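Local coordinates for protein ochratoxinase (Aspergillus niger, PDB 4C65) that hydrolyses the amide bond of the mycotoxin ochratoxin A as a zinc-dependent carboxypeptidase, releasing phenylalanine and ochratoxin alpha, at residues 8-13 against 26-31; 103-108 against 130-135; 272-277 against 327-332. All coordinates share one frame; numbering follows the deposited sequence.

In the fold
From the N terminus the chain first folds back on itself in contact 1, where strand 7-15 and strand 26-31 form a hairpin, with 12 residues between segments 8-13 and 26-31. Contact 2 follows and closes a larger loop, joining the end of helix 90-106 to the run that leads into strand 135-138; strand 109-114 and helix 119-127 lie between. Contact 3 closes the longest loop, from helix 271-280 to the entry of strand 331-332, with helix 304-327 inside it. The three are in series, none nested or crossed. Contact 1 probably belongs to the small beta-sandwich domain, whereas contacts 2 and 3 lie in the TIM-barrel part, on opposite sides of the chain's centre.

Contact 1: residues 8-13 against 26-31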
loop_
_atom_site.group_PDB
_atom_site.type_symbol
_atom_site.label_atom_id
_atom_site.label_comp_id
_atom_site.label_asym_id
_atom_site.label_seq_id
_atom_site.Cartn_x
_atom_site.Cartn_y
_atom_site.Cartn_z
ATOM N N THR A 8 -32.195 40.313 29.568
ATOM C CA THR A 8 -31.908 41.537 28.818
ATOM C C THR A 8 -33.182 42.040 28.140
ATOM O O THR A 8 -33.893 41.270 27.502
ATOM C CB THR A 8 -30.854 41.295 27.730
ATOM O OG1 THR A 8 -29.706 40.683 28.303
ATOM C CG2 THR A 8 -30.456 42.592 27.063
ATOM N N ILE A 9 -33.485 43.327 28.312
ATOM C CA ILE A 9 -34.614 43.947 27.625
ATOM C C ILE A 9 -34.089 44.828 26.523
ATOM O O ILE A 9 -33.213 45.657 26.749
ATOM C CB ILE A 9 -35.503 44.786 28.562
ATOM C CG1 ILE A 9 -35.938 43.928 29.755
ATOM C CG2 ILE A 9 -36.728 45.286 27.808
ATOM C CD1 ILE A 9 -36.842 44.623 30.736
ATOM N N ILE A 10 -34.612 44.616 25.319
ATOM C CA ILE A 10 -34.261 45.435 24.171
ATOM C C ILE A 10 -35.515 46.123 23.645
ATOM O O ILE A 10 -36.473 45.456 23.275
ATOM C CB ILE A 10 -33.681 44.583 23.029
ATOM C CG1 ILE A 10 -32.498 43.757 23.523
ATOM C CG2 ILE A 10 -33.275 45.475 21.858
ATOM C CD1 ILE A 10 -32.220 42.545 22.659
ATOM N N TYR A 11 -35.509 47.452 23.670
ATOM C CA TYR A 11 -36.604 48.240 23.134
ATOM C C TYR A 11 -36.290 48.609 21.716
ATOM O O TYR A 11 -35.179 49.057 21.423
ATOM C CB TYR A 11 -36.781 49.514 23.946
ATOM C CG TYR A 11 -37.209 49.276 25.376
ATOM C CD1 TYR A 11 -38.545 49.203 25.716
ATOM C CD2 TYR A 11 -36.273 49.098 26.376
ATOM C CE1 TYR A 11 -38.947 48.987 27.027
ATOM C CE2 TYR A 11 -36.667 48.883 27.702
ATOM C CZ TYR A 11 -38.006 48.841 28.015
ATOM O OH TYR A 11 -38.403 48.644 29.302
ATOM N N ALA A 12 -37.264 48.436 20.832
ATOM C CA ALA A 12 -37.035 48.663 19.412
ATOM C C ALA A 12 -38.057 49.599 18.797
ATOM O O ALA A 12 -39.251 49.350 18.895
ATOM C CB ALA A 12 -37.023 47.332 18.661
ATOM N N GLY A 13 -37.583 50.645 18.117
ATOM C CA GLY A 13 -38.456 51.515 17.339
ATOM C C GLY A 13 -39.272 50.719 16.323
ATOM O O GLY A 13 -40.471 50.922 16.167
ATOM N N ALA A 26 -41.666 48.302 20.023
ATOM C CA ALA A 26 -41.769 46.980 20.554
ATOM C C ALA A 26 -40.661 46.744 21.557
ATOM O O ALA A 26 -39.812 47.616 21.784
ATOM C CB ALA A 26 -41.684 45.979 19.425
ATOM N N ALA A 27 -40.696 45.558 22.161
ATOM C CA ALA A 27 -39.657 45.136 23.055
ATOM C C ALA A 27 -39.449 43.651 22.923
ATOM O O ALA A 27 -40.371 42.902 22.603
ATOM C CB ALA A 27 -40.007 45.494 24.478
ATOM N N LEU A 28 -38.224 43.240 23.190
ATOM C CA LEU A 28 -37.865 41.846 23.215
ATOM C C LEU A 28 -37.109 41.557 24.497
ATOM O O LEU A 28 -36.214 42.322 24.883
ATOM C CB LEU A 28 -37.001 41.509 22.002
ATOM C CG LEU A 28 -36.581 40.044 21.867
ATOM C CD1 LEU A 28 -36.563 39.617 20.404
ATOM C CD2 LEU A 28 -35.208 39.806 22.513
ATOM N N VAL A 29 -37.448 40.457 25.151
ATOM C CA VAL A 29 -36.725 40.048 26.333
ATOM C C VAL A 29 -35.920 38.780 26.041
ATOM O O VAL A 29 -36.450 37.812 25.493
ATOM C CB VAL A 29 -37.668 39.783 27.506
ATOM C CG1 VAL A 29 -36.889 39.323 28.720
ATOM C CG2 VAL A 29 -38.469 41.038 27.834
ATOM N N ILE A 30 -34.646 38.805 26.422
ATOM C CA ILE A 30 -33.804 37.623 26.371
ATOM C C ILE A 30 -33.630 37.095 27.788
ATOM O O ILE A 30 -33.237 37.833 28.683
ATOM C CB ILE A 30 -32.399 37.931 25.797
ATOM C CG1 ILE A 30 -32.515 38.492 24.373
ATOM C CG2 ILE A 30 -31.537 36.671 25.799
ATOM C CD1 ILE A 30 -31.185 38.899 23.741
ATOM N N SER A 31 -33.929 35.813 27.976
ATOM C CA SER A 31 -33.594 35.122 29.218
ATOM C C SER A 31 -32.621 34.018 28.876
ATOM O O SER A 31 -32.996 33.056 28.224
ATOM C CB SER A 31 -34.845 34.549 29.882
ATOM O OG SER A 31 -34.499 33.862 31.064
HETATM O O HOH W 1 -30.100 38.297 28.554
#
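I10 and I30 both turn CG1 away from their own carbonyl carbon (chi1 -55° and -60°), and this brings their end methyls together, with I10 CD1 3.9 Å from I30 CD1. L28 uses the other setting, CG opposite the backbone N (chi1 -178°); its chain runs alongside that of I10 and points the same way, placing L28 CD2 4.1 Å from I10 CD1. T8 joins this face, its CB 4.2 Å from I30 CB. The backbones form an antiparallel hairpin in which T8–I30, I10–L28 and A12–A26 are the hydrogen-bonded pairs. Each is linked by two N-H···O=C bonds, as between I10 N and L28 O and between L28 N and I10 O, both 2.8 Å. The hairpin, near the N terminus and in a mixed sheet with strands 34-38, 54-58 and 60-67, probably belongs to the smaller beta-sandwich domain of the amidohydrolase; L61, from strand 60-67, packs on I10, A12 and L28. On the other face I9 CG1 meets V29 CG2 at 4.3 Å, and Y11 lays CD1 obliquely 4.2 Å from A27 CB, while its ring makes a cation-pi contact with R57.

Contact 2: residues 103-108 against 130-135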
loop_
_atom_site.group_PDB
_atom_site.type_symbol
_atom_site.label_atom_id
_atom_site.label_comp_id
_atom_site.label_asym_id
_atom_site.label_seq_id
_atom_site.Cartn_x
_atom_site.Cartn_y
_atom_site.Cartn_z
ATOM N N GLU A 103 -15.793 38.116 10.818
ATOM C CA GLU A 103 -16.383 39.108 9.950
ATOM C C GLU A 103 -17.883 38.832 9.780
ATOM O O GLU A 103 -18.710 39.751 9.785
ATOM C CB GLU A 103 -15.704 39.076 8.589
ATOM C CG GLU A 103 -14.277 39.595 8.491
ATOM C CD GLU A 103 -14.112 41.081 8.729
ATOM O OE1 GLU A 103 -15.134 41.788 8.665
ATOM O OE2 GLU A 103 -12.947 41.551 8.946
ATOM N N ALA A 104 -18.232 37.572 9.624
ATOM C CA ALA A 104 -19.656 37.194 9.439
ATOM C C ALA A 104 -20.509 37.693 10.596
ATOM O O ALA A 104 -21.580 38.222 10.402
ATOM C CB ALA A 104 -19.771 35.678 9.331
ATOM N N LEU A 105 -20.002 37.477 11.810
ATOM C CA LEU A 105 -20.751 37.766 13.004
ATOM C C LEU A 105 -20.883 39.288 13.193
ATOM O O LEU A 105 -21.931 39.761 13.583
ATOM C CB LEU A 105 -20.082 37.100 14.194
ATOM C CG LEU A 105 -20.928 36.777 15.415
ATOM C CD1 LEU A 105 -22.139 35.929 15.069
ATOM C CD2 LEU A 105 -20.058 36.087 16.436
ATOM N N GLN A 106 -19.838 40.021 12.828
ATOM C CA GLN A 106 -19.847 41.469 12.854
ATOM C C GLN A 106 -20.829 42.056 11.846
ATOM O O GLN A 106 -21.256 43.205 12.004
ATOM C CB GLN A 106 -18.468 42.027 12.573
ATOM C CG GLN A 106 -17.447 41.661 13.621
ATOM C CD GLN A 106 -17.557 42.501 14.876
ATOM O OE1 GLN A 106 -17.577 43.734 14.823
ATOM N NE2 GLN A 106 -17.627 41.828 16.028
ATOM N N ASN A 107 -21.193 41.283 10.832
ATOM C CA ASN A 107 -22.199 41.713 9.865
ATOM C C ASN A 107 -23.600 41.256 10.184
ATOM O O ASN A 107 -24.490 41.396 9.358
ATOM C CB ASN A 107 -21.812 41.239 8.462
ATOM C CG ASN A 107 -20.783 42.142 7.841
ATOM O OD1 ASN A 107 -21.164 43.119 7.236
ATOM N ND2 ASN A 107 -19.479 41.901 8.096
ATOM N N GLY A 108 -23.793 40.654 11.348
ATOM C CA GLY A 108 -25.111 40.177 11.765
ATOM C C GLY A 108 -25.516 38.797 11.254
ATOM O O GLY A 108 -26.675 38.411 11.338
ATOM N N THR A 130 -12.667 29.474 21.581
ATOM C CA THR A 130 -11.346 29.993 21.138
ATOM C C THR A 130 -11.506 31.108 20.126
ATOM O O THR A 130 -10.816 32.102 20.176
ATOM C CB THR A 130 -10.450 28.913 20.525
ATOM O OG1 THR A 130 -10.511 27.721 21.305
ATOM C CG2 THR A 130 -9.005 29.400 20.475
ATOM N N ILE A 131 -12.448 30.942 19.206
ATOM C CA ILE A 131 -12.805 32.000 18.265
ATOM C C ILE A 131 -14.303 32.246 18.324
ATOM O O ILE A 131 -15.027 31.606 19.070
ATOM C CB ILE A 131 -12.365 31.688 16.799
ATOM C CG1 ILE A 131 -13.054 30.445 16.271
ATOM C CG2 ILE A 131 -10.852 31.520 16.721
ATOM C CD1 ILE A 131 -12.971 30.320 14.776
ATOM N N VAL A 132 -14.749 33.165 17.500
ATOM C CA VAL A 132 -16.125 33.538 17.433
ATOM C C VAL A 132 -16.642 33.311 16.017
ATOM O O VAL A 132 -15.879 33.364 15.044
ATOM C CB VAL A 132 -16.100 35.075 17.719
ATOM C CG1 VAL A 132 -17.303 35.803 17.158
ATOM C CG2 VAL A 132 -15.872 35.410 19.192
ATOM N N GLY A 133 -17.938 33.064 15.878
ATOM C CA GLY A 133 -18.526 32.978 14.549
ATOM C C GLY A 133 -19.995 32.648 14.613
ATOM O O GLY A 133 -20.559 32.548 15.707
ATOM N N PRO A 134 -20.627 32.454 13.443
ATOM C CA PRO A 134 -22.005 32.007 13.445
ATOM C C PRO A 134 -22.139 30.555 13.890
ATOM O O PRO A 134 -21.138 29.839 13.992
ATOM C CB PRO A 134 -22.426 32.125 11.988
ATOM C CG PRO A 134 -21.291 32.789 11.282
ATOM C CD PRO A 134 -20.083 32.669 12.109
ATOM N N ASN A 135 -23.369 30.157 14.212
ATOM C CA ASN A 135 -23.695 28.771 14.275
ATOM C C ASN A 135 -23.358 28.196 12.926
ATOM O O ASN A 135 -23.798 28.741 11.898
ATOM C CB ASN A 135 -25.178 28.589 14.551
ATOM C CG ASN A 135 -25.545 28.992 15.960
ATOM O OD1 ASN A 135 -25.171 28.328 16.910
ATOM N ND2 ASN A 135 -26.301 30.073 16.096
#
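L105 and V132 cross at roughly a right angle, the leucine reaching out from the last turn of helix 90-106 and the valine coming from the irregular run before strand 135-138; how closely L105 CD2 approaches the valine is doubtful in the model. With CG opposite the backbone N (chi1 -156°), L105 reaches the G133 peptide, and its CD1 lies 3.8 Å from G133 O. The G133 carbonyl, flanked by this methyl, accepts a hydrogen bond from K416. The preceding residue, A104, meets the proline ring at its CG–CD side, with A104 CB 3.8 Å from P134 CG and 4.1 Å from P134 CD. The side-chain contacts are apolar, and no hydrogen bond crosses between the segments; F421 of strand 419-422 packs on both L105 and V132, and Y112 on both A104 and P134.

Behind this surface the helix comes to its end. The amide of N107 turns back, and its ND2 donates to E103 O at 2.8 Å, nearly straight at 170°; the oxygen lies in the plane of the N107 amide, although the nitrogen stands above the carbonyl plane of E103. G108, with positive phi, bonds from its N to L105 O at 3.0 Å, and Y109 N bonds to A104 O. T130 and I131 lie at a subunit boundary, where R96 and R99 of a second subunit reach them. The arrangement is a Schellman motif at the C terminus of a barrel helix, packed against the loop that delivers the next parallel strand of a TIM barrel.

Contact 3: residues 272-277 against 327-332; sequences EVWELM and AGVTIA
V329 fits its two methyls against two neighbouring points of helix 271-280, and this is the tight part of the contact. CG1 stands opposite the valine's own backbone N (chi1 -178°) and meets M277: V329 CG1 lies 4.0 Å from M277 CB and 4.2 Å from M277 CE, which the bend at the methionine's chi3 (79°) folds back to that side. The other methyl, V329 CG2, presses on the root of W274, 3.7 Å from W274 CB and 3.6 Å from W274 O. A327 adds a further apolar touch, its CB 4.0 Å from W274 CB. The tryptophan therefore engages mainly through its beta carbon and carbonyl; the indole itself swings off the interface, presenting itself obliquely to A327 and V329.

Packing is slacker around the polar groups. E275 leaves the helix on the far side, and its carboxylate returns only to 4.5 Å between E275 OE2 and A327 CB. No direct hydrogen bond joins the two segments; a water instead bridges the backbones, donating to M277 O at 3.2 Å and accepting from T330 N. G328 is exposed, and its positive phi ends helix 304-327 in a Schellman motif.

M277 lies about 10 Å, side chain to side chain, from the zinc ligand H265. Helix 271-280 packs against helix 249-258 through V273 and M277, A324 of helix 304-327 touches both W274 and V329, and Y284 of strand 283-285 contacts M277 and V329 just before the chain enters strand 331-332 of the barrel's parallel sheet.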
loop_
_atom_site.group_PDB
_atom_site.type_symbol
_atom_site.label_atom_id
_atom_site.label_comp_id
_atom_site.label_asym_id
_atom_site.label_seq_id
_atom_site.Cartn_x
_atom_site.Cartn_y
_atom_site.Cartn_z
ATOM N N GLU A 272 -43.188 22.924 -13.708
ATOM C CA GLU A 272 -43.248 21.582 -13.149
ATOM C C GLU A 272 -42.412 21.446 -11.867
ATOM O O GLU A 272 -42.878 20.872 -10.886
ATOM C CB GLU A 272 -42.791 20.554 -14.192
ATOM C CG GLU A 272 -42.612 19.149 -13.635
ATOM C CD GLU A 272 -42.350 18.099 -14.698
ATOM O OE1 GLU A 272 -42.019 18.460 -15.854
ATOM O OE2 GLU A 272 -42.460 16.905 -14.367
ATOM N N VAL A 273 -41.188 21.989 -11.884
ATOM C CA VAL A 273 -40.290 21.996 -10.721
ATOM C C VAL A 273 -40.867 22.783 -9.528
ATOM O O VAL A 273 -40.841 22.303 -8.397
ATOM C CB VAL A 273 -38.929 22.613 -11.080
ATOM C CG1 VAL A 273 -38.045 22.722 -9.853
ATOM C CG2 VAL A 273 -38.231 21.776 -12.144
ATOM N N TRP A 274 -41.387 23.979 -9.788
ATOM C CA TRP A 274 -41.934 24.812 -8.717
ATOM C C TRP A 274 -43.056 24.078 -7.984
ATOM O O TRP A 274 -43.062 24.010 -6.748
ATOM C CB TRP A 274 -42.441 26.158 -9.240
ATOM C CG TRP A 274 -41.442 26.915 -10.085
ATOM C CD1 TRP A 274 -40.096 26.962 -9.908
ATOM C CD2 TRP A 274 -41.726 27.745 -11.225
ATOM N NE1 TRP A 274 -39.520 27.765 -10.868
ATOM C CE2 TRP A 274 -40.500 28.253 -11.689
ATOM C CE3 TRP A 274 -42.898 28.089 -11.904
ATOM C CZ2 TRP A 274 -40.407 29.070 -12.812
ATOM C CZ3 TRP A 274 -42.810 28.936 -13.013
ATOM C CH2 TRP A 274 -41.573 29.415 -13.454
ATOM N N GLU A 275 -43.984 23.506 -8.742
ATOM C CA GLU A 275 -45.091 22.750 -8.161
ATOM C C GLU A 275 -44.612 21.561 -7.346
ATOM O O GLU A 275 -45.099 21.336 -6.238
ATOM C CB GLU A 275 -46.059 22.266 -9.255
ATOM C CG GLU A 275 -46.865 23.398 -9.868
ATOM C CD GLU A 275 -47.434 24.324 -8.802
ATOM O OE1 GLU A 275 -48.114 23.804 -7.885
ATOM O OE2 GLU A 275 -47.170 25.559 -8.853
ATOM N N LEU A 276 -43.665 20.797 -7.894
ATOM C CA LEU A 276 -43.091 19.677 -7.170
ATOM C C LEU A 276 -42.448 20.123 -5.867
ATOM O O LEU A 276 -42.576 19.436 -4.840
ATOM C CB LEU A 276 -42.049 18.913 -8.008
ATOM C CG LEU A 276 -42.597 17.855 -8.959
ATOM C CD1 LEU A 276 -41.483 17.333 -9.866
ATOM C CD2 LEU A 276 -43.223 16.696 -8.200
ATOM N N MET A 277 -41.728 21.234 -5.906
ATOM C CA MET A 277 -41.014 21.699 -4.726
ATOM C C MET A 277 -41.977 22.164 -3.637
ATOM O O MET A 277 -41.718 21.981 -2.445
ATOM C CB MET A 277 -40.042 22.814 -5.098
ATOM C CG MET A 277 -38.829 22.327 -5.888
ATOM S SD MET A 277 -37.752 23.682 -6.370
ATOM C CE MET A 277 -36.870 23.958 -4.825
ATOM N N ALA A 327 -44.536 31.674 -7.808
ATOM C CA ALA A 327 -45.344 30.475 -7.568
ATOM C C ALA A 327 -45.480 30.116 -6.093
ATOM O O ALA A 327 -46.235 29.217 -5.743
ATOM C CB ALA A 327 -44.759 29.298 -8.326
ATOM N N GLY A 328 -44.756 30.798 -5.226
ATOM C CA GLY A 328 -44.874 30.563 -3.789
ATOM C C GLY A 328 -44.067 29.385 -3.264
ATOM O O GLY A 328 -44.369 28.852 -2.213
ATOM N N VAL A 329 -43.011 28.996 -3.985
ATOM C CA VAL A 329 -42.002 28.031 -3.479
ATOM C C VAL A 329 -41.307 28.639 -2.281
ATOM O O VAL A 329 -41.032 29.838 -2.275
ATOM C CB VAL A 329 -40.935 27.720 -4.546
ATOM C CG1 VAL A 329 -39.924 26.697 -4.032
ATOM C CG2 VAL A 329 -41.591 27.221 -5.835
ATOM N N THR A 330 -41.045 27.830 -1.266
ATOM C CA THR A 330 -40.359 28.310 -0.084
ATOM C C THR A 330 -38.872 28.564 -0.389
ATOM O O THR A 330 -38.169 27.661 -0.852
ATOM C CB THR A 330 -40.440 27.285 1.040
ATOM O OG1 THR A 330 -41.799 26.980 1.302
ATOM C CG2 THR A 330 -39.789 27.823 2.297
ATOM N N ILE A 331 -38.413 29.778 -0.123
ATOM C CA ILE A 331 -37.099 30.200 -0.528
ATOM C C ILE A 331 -36.256 30.584 0.672
ATOM O O ILE A 331 -36.754 31.141 1.646
ATOM C CB ILE A 331 -37.221 31.375 -1.515
ATOM C CG1 ILE A 331 -37.877 30.864 -2.792
ATOM C CG2 ILE A 331 -35.862 31.974 -1.865
ATOM C CD1 ILE A 331 -38.754 31.885 -3.436
ATOM N N ALA A 332 -34.967 30.275 0.596
ATOM C CA ALA A 332 -33.992 30.799 1.543
ATOM C C ALA A 332 -32.822 31.348 0.753
ATOM O O ALA A 332 -32.664 31.049 -0.442
ATOM C CB ALA A 332 -33.535 29.739 2.512
HETATM O O HOH W 2 -41.209 24.851 -1.245
#